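Local coordinates for protein GH127 beta-L-arabinofuranoside (Geobacillus stearothermophilus, PDB 4QK0) that probably hydrolyses beta-L-arabinofuranosides to release L-arabinose, as a bacterial glycoside hydrolase of family 127, at residues Asp172-Gly175 with Thr176-Arg180; Leu211-Ser214 with Gln215-Ile218; His191-Ile194 with Glu195-Leu198; Asp165-Cys168 with Lys169-Asp172. All blocks are in the same frame, centred on the assembly; numbering follows the deposited sequence.

Contact 1. Residues Asp172-Gly175 with Thr176-Arg180; sequences DYIG and TVFGR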
loop_
_atom_site.group_PDB
_atom_site.type_symbol
_atom_site.label_atom_id
_atom_site.label_comp_id
_atom_site.label_asym_id
_atom_site.label_seq_id
_atom_site.Cartn_x
_atom_site.Cartn_y
_atom_site.Cartn_z
ATOM N N ASP A 172 33.753 -22.095 -19.634
ATOM C CA ASP A 172 35.037 -22.644 -19.136
ATOM C C ASP A 172 35.803 -21.597 -18.374
ATOM O O ASP A 172 36.343 -21.893 -17.291
ATOM C CB ASP A 172 35.933 -23.174 -20.293
ATOM C CG ASP A 172 35.287 -24.322 -21.070
ATOM O OD1 ASP A 172 34.390 -25.017 -20.541
ATOM O OD2 ASP A 172 35.657 -24.479 -22.256
ATOM N N TYR A 173 35.884 -20.380 -18.922
ATOM C CA TYR A 173 36.593 -19.306 -18.211
ATOM C C TYR A 173 35.942 -19.077 -16.852
ATOM O O TYR A 173 36.631 -19.012 -15.798
ATOM C CB TYR A 173 36.623 -18.018 -19.044
ATOM C CG TYR A 173 37.184 -16.849 -18.286
ATOM C CD1 TYR A 173 38.426 -16.906 -17.695
ATOM C CD2 TYR A 173 36.411 -15.677 -18.096
ATOM C CE1 TYR A 173 38.901 -15.843 -16.939
ATOM C CE2 TYR A 173 36.870 -14.608 -17.337
ATOM C CZ TYR A 173 38.078 -14.684 -16.753
ATOM O OH TYR A 173 38.525 -13.605 -16.016
ATOM N N ILE A 174 34.608 -19.012 -16.834
ATOM C CA ILE A 174 33.897 -18.792 -15.562
ATOM C C ILE A 174 34.268 -19.882 -14.518
ATOM O O ILE A 174 34.442 -19.621 -13.347
ATOM C CB ILE A 174 32.381 -18.767 -15.812
ATOM C CG1 ILE A 174 32.000 -17.456 -16.529
ATOM C CG2 ILE A 174 31.590 -18.947 -14.499
ATOM C CD1 ILE A 174 30.613 -17.501 -17.087
ATOM N N GLY A 175 34.386 -21.103 -15.007
ATOM C CA GLY A 175 34.813 -22.262 -14.203
ATOM C C GLY A 175 36.193 -22.125 -13.612
ATOM O O GLY A 175 36.435 -22.606 -12.537
ATOM N N THR A 176 37.103 -21.428 -14.306
ATOM C CA THR A 176 38.409 -21.188 -13.721
ATOM C C THR A 176 38.336 -20.126 -12.663
ATOM O O THR A 176 39.107 -20.157 -11.708
ATOM C CB THR A 176 39.497 -20.798 -14.754
ATOM O OG1 THR A 176 39.204 -19.528 -15.359
ATOM C CG2 THR A 176 39.633 -21.884 -15.877
ATOM N N VAL A 177 37.452 -19.166 -12.844
ATOM C CA VAL A 177 37.430 -18.004 -11.958
ATOM C C VAL A 177 36.700 -18.300 -10.651
ATOM O O VAL A 177 37.159 -17.888 -9.581
ATOM C CB VAL A 177 36.732 -16.837 -12.620
ATOM C CG1 VAL A 177 36.498 -15.725 -11.620
ATOM C CG2 VAL A 177 37.575 -16.333 -13.765
ATOM N N PHE A 178 35.585 -18.995 -10.738
ATOM C CA PHE A 178 34.758 -19.218 -9.543
ATOM C C PHE A 178 34.855 -20.620 -8.953
ATOM O O PHE A 178 34.716 -21.621 -9.668
ATOM C CB PHE A 178 33.295 -18.916 -9.860
ATOM C CG PHE A 178 33.066 -17.467 -10.141
ATOM C CD1 PHE A 178 32.861 -16.589 -9.119
ATOM C CD2 PHE A 178 33.156 -16.992 -11.429
ATOM C CE1 PHE A 178 32.686 -15.246 -9.368
ATOM C CE2 PHE A 178 32.973 -15.646 -11.702
ATOM C CZ PHE A 178 32.746 -14.769 -10.667
ATOM N N GLY A 179 35.024 -20.685 -7.640
ATOM C CA GLY A 179 35.025 -21.973 -6.966
ATOM C C GLY A 179 35.665 -21.890 -5.612
ATOM O O GLY A 179 35.948 -20.795 -5.129
ATOM N N ARG A 180 35.940 -23.056 -5.017
ATOM C CA ARG A 180 36.561 -23.106 -3.697
ATOM C C ARG A 180 38.065 -23.278 -3.780
ATOM O O ARG A 180 38.745 -23.266 -2.771
ATOM C CB ARG A 180 35.932 -24.230 -2.898
ATOM C CG ARG A 180 34.428 -24.141 -2.830
ATOM C CD ARG A 180 33.787 -25.298 -2.084
ATOM N NE ARG A 180 34.261 -25.506 -0.728
ATOM C CZ ARG A 180 33.616 -25.179 0.398
ATOM N NH1 ARG A 180 32.425 -24.587 0.389
ATOM N NH2 ARG A 180 34.188 -25.463 1.575
#

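Contact 2. Residues Leu211-Ser214 with Gln215-Ile218; sequences LKLS and QYFI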
loop_
_atom_site.group_PDB
_atom_site.type_symbol
_atom_site.label_atom_id
_atom_site.label_comp_id
_atom_site.label_asym_id
_atom_site.label_seq_id
_atom_site.Cartn_x
_atom_site.Cartn_y
_atom_site.Cartn_z
ATOM N N LEU A 211 27.859 -29.051 -15.136
ATOM C CA LEU A 211 26.982 -29.590 -14.091
ATOM C C LEU A 211 27.549 -29.361 -12.714
ATOM O O LEU A 211 26.868 -28.838 -11.825
ATOM C CB LEU A 211 26.742 -31.058 -14.329
ATOM C CG LEU A 211 25.957 -31.759 -13.246
ATOM C CD1 LEU A 211 24.529 -31.275 -13.271
ATOM C CD2 LEU A 211 26.002 -33.256 -13.498
ATOM N N LYS A 212 28.840 -29.594 -12.565
ATOM C CA LYS A 212 29.489 -29.326 -11.285
ATOM C C LYS A 212 29.614 -27.832 -10.908
ATOM O O LYS A 212 29.601 -27.458 -9.749
ATOM C CB LYS A 212 30.857 -29.960 -11.299
ATOM C CG LYS A 212 30.775 -31.479 -11.236
ATOM C CD LYS A 212 31.966 -32.034 -10.465
ATOM C CE LYS A 212 33.132 -32.393 -11.363
ATOM N NZ LYS A 212 33.089 -33.857 -11.663
ATOM N N LEU A 213 29.811 -26.997 -11.911
ATOM C CA LEU A 213 29.901 -25.581 -11.684
ATOM C C LEU A 213 28.503 -25.043 -11.209
ATOM O O LEU A 213 28.418 -24.339 -10.232
ATOM C CB LEU A 213 30.364 -24.904 -12.993
ATOM C CG LEU A 213 30.577 -23.415 -12.890
ATOM C CD1 LEU A 213 31.607 -23.138 -11.823
ATOM C CD2 LEU A 213 31.016 -22.839 -14.219
ATOM N N SER A 214 27.443 -25.457 -11.879
ATOM C CA SER A 214 26.069 -25.176 -11.436
ATOM C C SER A 214 25.877 -25.580 -9.997
ATOM O O SER A 214 25.490 -24.764 -9.149
ATOM C CB SER A 214 25.058 -25.903 -12.323
ATOM O OG SER A 214 23.708 -25.608 -11.955
ATOM N N GLN A 215 26.247 -26.818 -9.668
ATOM C CA GLN A 215 26.185 -27.290 -8.270
ATOM C C GLN A 215 27.001 -26.449 -7.321
ATOM O O GLN A 215 26.560 -26.166 -6.186
ATOM C CB GLN A 215 26.654 -28.761 -8.157
ATOM C CG GLN A 215 26.344 -29.391 -6.798
ATOM C CD GLN A 215 24.851 -29.683 -6.640
ATOM O OE1 GLN A 215 24.282 -30.421 -7.447
ATOM N NE2 GLN A 215 24.198 -29.095 -5.621
ATOM N N TYR A 216 28.203 -26.054 -7.749
ATOM C CA TYR A 216 29.031 -25.226 -6.910
ATOM C C TYR A 216 28.297 -23.896 -6.568
ATOM O O TYR A 216 28.291 -23.445 -5.434
ATOM C CB TYR A 216 30.428 -24.891 -7.540
ATOM C CG TYR A 216 30.926 -23.605 -6.957
ATOM C CD1 TYR A 216 31.446 -23.552 -5.686
ATOM C CD2 TYR A 216 30.731 -22.399 -7.631
ATOM C CE1 TYR A 216 31.833 -22.335 -5.134
ATOM C CE2 TYR A 216 31.123 -21.196 -7.091
ATOM C CZ TYR A 216 31.633 -21.155 -5.862
ATOM O OH TYR A 216 31.979 -19.919 -5.331
ATOM N N PHE A 217 27.740 -23.240 -7.576
ATOM C CA PHE A 217 27.107 -21.908 -7.343
ATOM C C PHE A 217 25.921 -21.995 -6.349
ATOM O O PHE A 217 25.776 -21.187 -5.467
ATOM C CB PHE A 217 26.622 -21.340 -8.680
ATOM C CG PHE A 217 27.709 -20.656 -9.503
ATOM C CD1 PHE A 217 28.477 -19.656 -8.978
ATOM C CD2 PHE A 217 27.922 -21.020 -10.797
ATOM C CE1 PHE A 217 29.432 -19.002 -9.743
ATOM C CE2 PHE A 217 28.852 -20.369 -11.577
ATOM C CZ PHE A 217 29.627 -19.358 -11.053
ATOM N N ILE A 218 25.124 -23.029 -6.513
ATOM C CA ILE A 218 24.026 -23.318 -5.615
ATOM C C ILE A 218 24.487 -23.685 -4.200
ATOM O O ILE A 218 23.943 -23.157 -3.228
ATOM C CB ILE A 218 23.128 -24.423 -6.220
ATOM C CG1 ILE A 218 22.408 -23.911 -7.474
ATOM C CG2 ILE A 218 22.135 -24.958 -5.215
ATOM C CD1 ILE A 218 21.474 -22.743 -7.246
#

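Contact 3. Residues His191-Ile194 with Glu195-Leu198; sequences HQEI and ELAL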
loop_
_atom_site.group_PDB
_atom_site.type_symbol
_atom_site.label_atom_id
_atom_site.label_comp_id
_atom_site.label_asym_id
_atom_site.label_seq_id
_atom_site.Cartn_x
_atom_site.Cartn_y
_atom_site.Cartn_z
ATOM N N HIS A 191 22.028 -11.996 -9.032
ATOM C CA HIS A 191 20.861 -12.461 -9.730
ATOM C C HIS A 191 21.102 -13.827 -10.340
ATOM O O HIS A 191 21.759 -13.952 -11.375
ATOM C CB HIS A 191 20.448 -11.474 -10.820
ATOM C CG HIS A 191 19.038 -11.630 -11.270
ATOM N ND1 HIS A 191 18.465 -12.856 -11.526
ATOM C CD2 HIS A 191 18.070 -10.703 -11.521
ATOM C CE1 HIS A 191 17.208 -12.685 -11.917
ATOM N NE2 HIS A 191 16.943 -11.387 -11.900
ATOM N N GLN A 192 20.447 -14.828 -9.744
ATOM C CA GLN A 192 20.522 -16.157 -10.190
ATOM C C GLN A 192 20.031 -16.274 -11.609
ATOM O O GLN A 192 19.159 -15.517 -12.054
ATOM C CB GLN A 192 19.744 -17.087 -9.262
ATOM C CG GLN A 192 20.120 -16.973 -7.809
ATOM C CD GLN A 192 19.293 -15.941 -7.031
ATOM O OE1 GLN A 192 19.122 -14.817 -7.477
ATOM N NE2 GLN A 192 18.761 -16.341 -5.867
ATOM N N GLU A 193 20.635 -17.217 -12.330
ATOM C CA GLU A 193 20.372 -17.487 -13.739
ATOM C C GLU A 193 21.479 -18.409 -14.295
ATOM O O GLU A 193 21.184 -19.299 -15.068
ATOM C CB GLU A 193 20.273 -16.202 -14.611
ATOM C CG GLU A 193 20.554 -16.363 -16.094
ATOM C CD GLU A 193 19.495 -17.151 -16.838
ATOM O OE1 GLU A 193 18.399 -17.395 -16.299
ATOM O OE2 GLU A 193 19.748 -17.518 -18.006
ATOM N N ILE A 194 22.716 -18.144 -13.952
ATOM C CA ILE A 194 23.849 -18.938 -14.483
ATOM C C ILE A 194 23.685 -20.414 -14.108
ATOM O O ILE A 194 23.994 -21.306 -14.914
ATOM C CB ILE A 194 25.208 -18.393 -13.999
ATOM C CG1 ILE A 194 26.385 -19.050 -14.739
ATOM C CG2 ILE A 194 25.409 -18.601 -12.517
ATOM C CD1 ILE A 194 26.404 -18.798 -16.209
ATOM N N GLU A 195 23.064 -20.663 -12.959
ATOM C CA GLU A 195 22.914 -22.026 -12.472
ATOM C C GLU A 195 21.985 -22.846 -13.375
ATOM O O GLU A 195 22.375 -23.943 -13.844
ATOM C CB GLU A 195 22.470 -22.047 -11.037
ATOM C CG GLU A 195 23.344 -21.213 -10.139
ATOM C CD GLU A 195 22.881 -19.743 -9.980
ATOM O OE1 GLU A 195 22.018 -19.294 -10.776
ATOM O OE2 GLU A 195 23.373 -19.077 -9.024
ATOM N N LEU A 196 20.816 -22.314 -13.719
ATOM C CA LEU A 196 19.945 -23.058 -14.640
ATOM C C LEU A 196 20.504 -23.117 -16.082
ATOM O O LEU A 196 20.275 -24.069 -16.818
ATOM C CB LEU A 196 18.505 -22.515 -14.606
ATOM C CG LEU A 196 18.220 -21.108 -15.177
ATOM C CD1 LEU A 196 17.975 -21.167 -16.657
ATOM C CD2 LEU A 196 16.997 -20.461 -14.527
ATOM N N ALA A 197 21.227 -22.074 -16.484
ATOM C CA ALA A 197 21.773 -22.036 -17.800
ATOM C C ALA A 197 22.853 -23.112 -17.983
ATOM O O ALA A 197 22.884 -23.813 -18.963
ATOM C CB ALA A 197 22.377 -20.657 -18.070
ATOM N N LEU A 198 23.727 -23.213 -17.016
ATOM C CA LEU A 198 24.745 -24.266 -16.996
ATOM C C LEU A 198 24.171 -25.669 -17.085
ATOM O O LEU A 198 24.748 -26.506 -17.755
ATOM C CB LEU A 198 25.635 -24.144 -15.753
ATOM C CG LEU A 198 26.615 -22.995 -15.812
ATOM C CD1 LEU A 198 27.329 -22.775 -14.488
ATOM C CD2 LEU A 198 27.645 -23.203 -16.926
#

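Contact 4. Residues Asp165-Cys168 with Lys169-Asp172; sequences DIMC and KYAD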
loop_
_atom_site.group_PDB
_atom_site.type_symbol
_atom_site.label_atom_id
_atom_site.label_comp_id
_atom_site.label_asym_id
_atom_site.label_seq_id
_atom_site.Cartn_x
_atom_site.Cartn_y
_atom_site.Cartn_z
ATOM N N ASP A 165 29.954 -22.711 -29.292
ATOM C CA ASP A 165 31.397 -22.723 -29.081
ATOM C C ASP A 165 31.883 -21.511 -28.331
ATOM O O ASP A 165 32.674 -21.610 -27.422
ATOM C CB ASP A 165 32.133 -22.852 -30.427
ATOM C CG ASP A 165 32.003 -24.266 -31.037
ATOM O OD1 ASP A 165 31.869 -25.234 -30.265
ATOM O OD2 ASP A 165 32.010 -24.410 -32.282
ATOM N N ILE A 166 31.410 -20.352 -28.738
ATOM C CA ILE A 166 31.720 -19.096 -28.052
ATOM C C ILE A 166 31.331 -19.189 -26.571
ATOM O O ILE A 166 32.135 -18.840 -25.704
ATOM C CB ILE A 166 30.938 -17.947 -28.745
ATOM C CG1 ILE A 166 31.547 -17.677 -30.137
ATOM C CG2 ILE A 166 30.899 -16.694 -27.885
ATOM C CD1 ILE A 166 30.636 -16.862 -31.071
HETATM N N MSE A 167 30.112 -19.635 -26.302
HETATM C CA MSE A 167 29.620 -19.647 -24.940
HETATM C C MSE A 167 30.298 -20.709 -24.075
HETATM O O MSE A 167 30.411 -20.525 -22.864
HETATM C CB MSE A 167 28.104 -19.743 -24.948
HETATM C CG MSE A 167 27.455 -18.480 -25.567
HETATM SE SE MSE A 167 28.252 -16.794 -24.932
HETATM C CE MSE A 167 27.985 -17.102 -23.031
ATOM N N CYS A 168 30.764 -21.816 -24.675
ATOM C CA CYS A 168 31.550 -22.808 -23.913
ATOM C C CYS A 168 32.860 -22.248 -23.503
ATOM O O CYS A 168 33.366 -22.578 -22.422
ATOM C CB CYS A 168 31.788 -24.094 -24.728
ATOM S SG CYS A 168 30.360 -25.179 -24.861
ATOM N N LYS A 169 33.452 -21.384 -24.335
ATOM C CA LYS A 169 34.698 -20.726 -23.942
ATOM C C LYS A 169 34.469 -19.840 -22.725
ATOM O O LYS A 169 35.261 -19.839 -21.793
ATOM C CB LYS A 169 35.295 -19.877 -25.069
ATOM C CG LYS A 169 36.159 -20.648 -26.036
ATOM C CD LYS A 169 36.540 -19.864 -27.306
ATOM C CE LYS A 169 37.913 -19.252 -27.195
ATOM N NZ LYS A 169 38.016 -18.220 -26.120
ATOM N N TYR A 170 33.371 -19.094 -22.721
ATOM C CA TYR A 170 33.064 -18.227 -21.574
ATOM C C TYR A 170 32.746 -19.117 -20.358
ATOM O O TYR A 170 33.308 -18.923 -19.280
ATOM C CB TYR A 170 31.909 -17.282 -21.936
ATOM C CG TYR A 170 31.648 -16.132 -20.997
ATOM C CD1 TYR A 170 32.428 -15.889 -19.902
ATOM C CD2 TYR A 170 30.615 -15.244 -21.261
ATOM C CE1 TYR A 170 32.184 -14.828 -19.058
ATOM C CE2 TYR A 170 30.356 -14.140 -20.442
ATOM C CZ TYR A 170 31.132 -13.940 -19.340
ATOM O OH TYR A 170 30.906 -12.872 -18.515
ATOM N N ALA A 171 31.902 -20.130 -20.537
ATOM C CA ALA A 171 31.559 -21.037 -19.401
ATOM C C ALA A 171 32.823 -21.683 -18.778
ATOM O O ALA A 171 32.990 -21.753 -17.553
ATOM C CB ALA A 171 30.597 -22.108 -19.874
ATOM N N ASP A 172 33.753 -22.095 -19.634
ATOM C CA ASP A 172 35.037 -22.644 -19.136
ATOM C C ASP A 172 35.803 -21.597 -18.374
ATOM O O ASP A 172 36.343 -21.893 -17.291
ATOM C CB ASP A 172 35.933 -23.174 -20.293
ATOM C CG ASP A 172 35.287 -24.322 -21.070
ATOM O OD1 ASP A 172 34.390 -25.017 -20.541
ATOM O OD2 ASP A 172 35.657 -24.479 -22.256
#

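Contact 1. Residues Asp172-Gly175 with Thr176-Arg180
The carbonyl oxygen Tyr173 O is gripped by two sound donors from the next turn. Thr176 OG1 donates to it at 2.7 Å, lying in the carbonyl plane on a lone pair. Val177 N reaches the same Tyr173 O at 3.1 Å, nearly along the C=O axis, and Thr176 N adds a weak bond. The hydroxyl gets there because Thr176 holds OG1 between its own backbone N and carbonyl carbon (chi1 66°), which folds it back over the preceding turn; its methyl CG2 packs instead near Asp172 O. A chi1 of 173°, with CG anti to the backbone N, brings the Tyr173 ring forward to Val177, whose CG2 lies over one face: it makes a CH-pi contact 3.8 Å from the ring centroid, coming to 3.4 Å from Tyr173 CZ. Thr176 OG1 approaches the ring obliquely near CD1. Tyr173 OH is hydrogen-bonded to Trp132 NE1. One step on, Phe178 N donates to Ile174 O over 2.9 Å with a straight 163° N-H geometry. The Phe178 ring turns an edge to Ile174 O, and CD2 meets Ile174 CG2 at 4.0 Å, while Val177 CG1 covers one face near the rim. Trp132 also packs edge-to-face with Phe178. Near the C-terminal end of helix 162-177, Tyr173 O thus keeps its helical partner Val177 N and gains the Thr176 hydroxyl as a second sound donor. The Phe178 N-H still closes on Ile174 O although its phi/psi have left the helix, and the Val177 and Phe178 side chains pack back against Tyr173 and Ile174.

Contact 2. Residues Leu211-Ser214 with Gln215-Ile218
Leu213 and Phe217 run side by side on one face of helix 208-220, pointing the same way, and make the tight part of this contact. Leu213 CG lies 3.7 Å from Phe217 CE2, with the CD1 branch only slightly farther off. Leu213 sets CG anti to its backbone N (chi1 -177°), whereas Phe217 keeps CG beside its backbone N (chi1 -82°); the two torsions bring the leucine branches and the ring alongside each other. The ring also comes close to the backbone, Phe217 CD2 standing 3.4 Å from Leu213 O, and the same oxygen accepts the Phe217 N-H at 3.0 Å. Tyr216 CD2 rides over a face of the Phe217 ring, offset toward the rim, and touches Leu213 more loosely, 4.3 Å from CD1. Two hydroxyls find partners beyond the segments: that of Ser214 bonds Glu195 O, and that of Tyr216 bonds Gly187 O. Lys212 marks the solvent side. Its aliphatic chain bends away from the next turn, and the backbone bond from Tyr216 N to Lys212 O, at 2.8 Å, ties its residue to that turn. Gln215 is intermediate, folded at chi2 with NE2 bonded to Asp219 OD1 one turn further along. Two helices cover the packed Leu213-Phe217 surface: Ile174 of helix 162-177 meets both residues, and helix 194-205 places Leu198 on Leu213 and Glu195 against Phe217 and Ile218. Helix 266-283 lies against Leu211, Gln215 and Ile218, with Met283 on the first two and Leu279 on the last two.

Contact 3. Residues His191-Ile194 with Glu195-Leu198
Glu195 folds its side chain back along the start of its helix, so that OE1 accepts the backbone N-H of Glu193 at 2.9 Å, met nearly end-on to the C-O bond. The fold comes from chi1 -53°, which keeps CG beside the backbone N, and a bend at chi2. On the way the Glu195 side chain crosses that of Ile194 at about a right angle, Glu195 CD lying 3.8 Å from Ile194 CG2, and OE1 also rests 3.5 Å from Gln192 CB. The Gln192 amide plane is turned 66° from the carboxylate; its NE2 bonds Gln251 instead. Ile194 sends its other branch toward the following turn, CG1 meeting Leu198 CD1 at 3.9 Å. Glu193, bent at chi2, crosses Leu196 obliquely, OE1 lying 3.8 Å from both Leu196 CD1 and CD2. Beneath these side chains regular backbone bonds begin, Ala197 N to Glu193 O and Leu198 N to Ile194 O. With an alanine at Glu195 the Glu193 N-H would probably lose this acceptor, and a gap would be likely to open beside Ile194 and Phe217 of helix 208-220. The arrangement is that of a helix N-terminus: Glu193 occupies the N-cap, and a carboxylate two residues later, at the head of helix 194-205, receives its N-H within the helical catalytic domain of the six-hairpin clan.

Contact 4. Residues Asp165-Cys168 with Lys169-Asp172
The methyl end of Met167, a selenomethionine, packs against Tyr170 along one side of an alpha-helix, 162-177, in the helical catalytic domain. CE lies 3.7 Å from Tyr170 CD2, approaching the ring obliquely, and the two side chains run side by side. Bends at chi2 (-45°) and chi3 (-56°) curl the Met167 chain so that CE reaches forward to Tyr170. On another face of the helix Asp172 meets the carbonyl of Cys168. Asp172 N donates to Cys168 O at 2.9 Å, and that same oxygen faces the carboxyl carbon of Asp172 with both carboxylate oxygens close by. This crowding of like partial charges is probably unfavourable, and perhaps eased by the Tyr210 hydroxyl, which bonds Asp172 OD1. A leucine at Asp172 would probably leave the Tyr210 hydroxyl without this partner and its ring less firmly fixed against Cys168 and Ala171. Regular backbone bonds set the spacing, among them Ala171 N to Met167 O at 2.8 Å; Ile166 O takes both Tyr170 N and, from outside, Gln113 NE2. Farther out, helix 140-158 receives Met167 on Leu147, Ile148 and Ala151, and Tyr170 on Ala144, while Leu201 of helix 194-205 covers Cys168 and Ala171. Asp165, on the more open flank, is paired with Arg161 in a salt bridge. At the Asp172 end Cys168 O lies almost straight over the plane of the carboxylate at Asp172 CG, 2.9 Å away, with OD2 at 3.0 Å and OD1 at 3.2 Å from it.

Overall arrangement
Contacts 4 and 1 are successive parts of helix 162-177, sharing Asp172, with centres about 12 Å apart. Contact 2, on helix 208-220, packs against the end of that helix and the loop that follows: Gly175 CA lies 3.8 Å from Leu213 CD2, and Gly179 CA 3.7 Å from Tyr216 CZ. Contact 2 also meets contact 3, their centres about 9 Å apart, where Phe217 CB comes to 3.6 Å from Glu195 CG. Contacts 1 and 3, about 14 Å apart between centres, do not touch and are bridged by contact 2. Contact 3 lies deepest, about 15 Å from the chain centre, against about 29 Å for contact 1. All four belong to the catalytic domain.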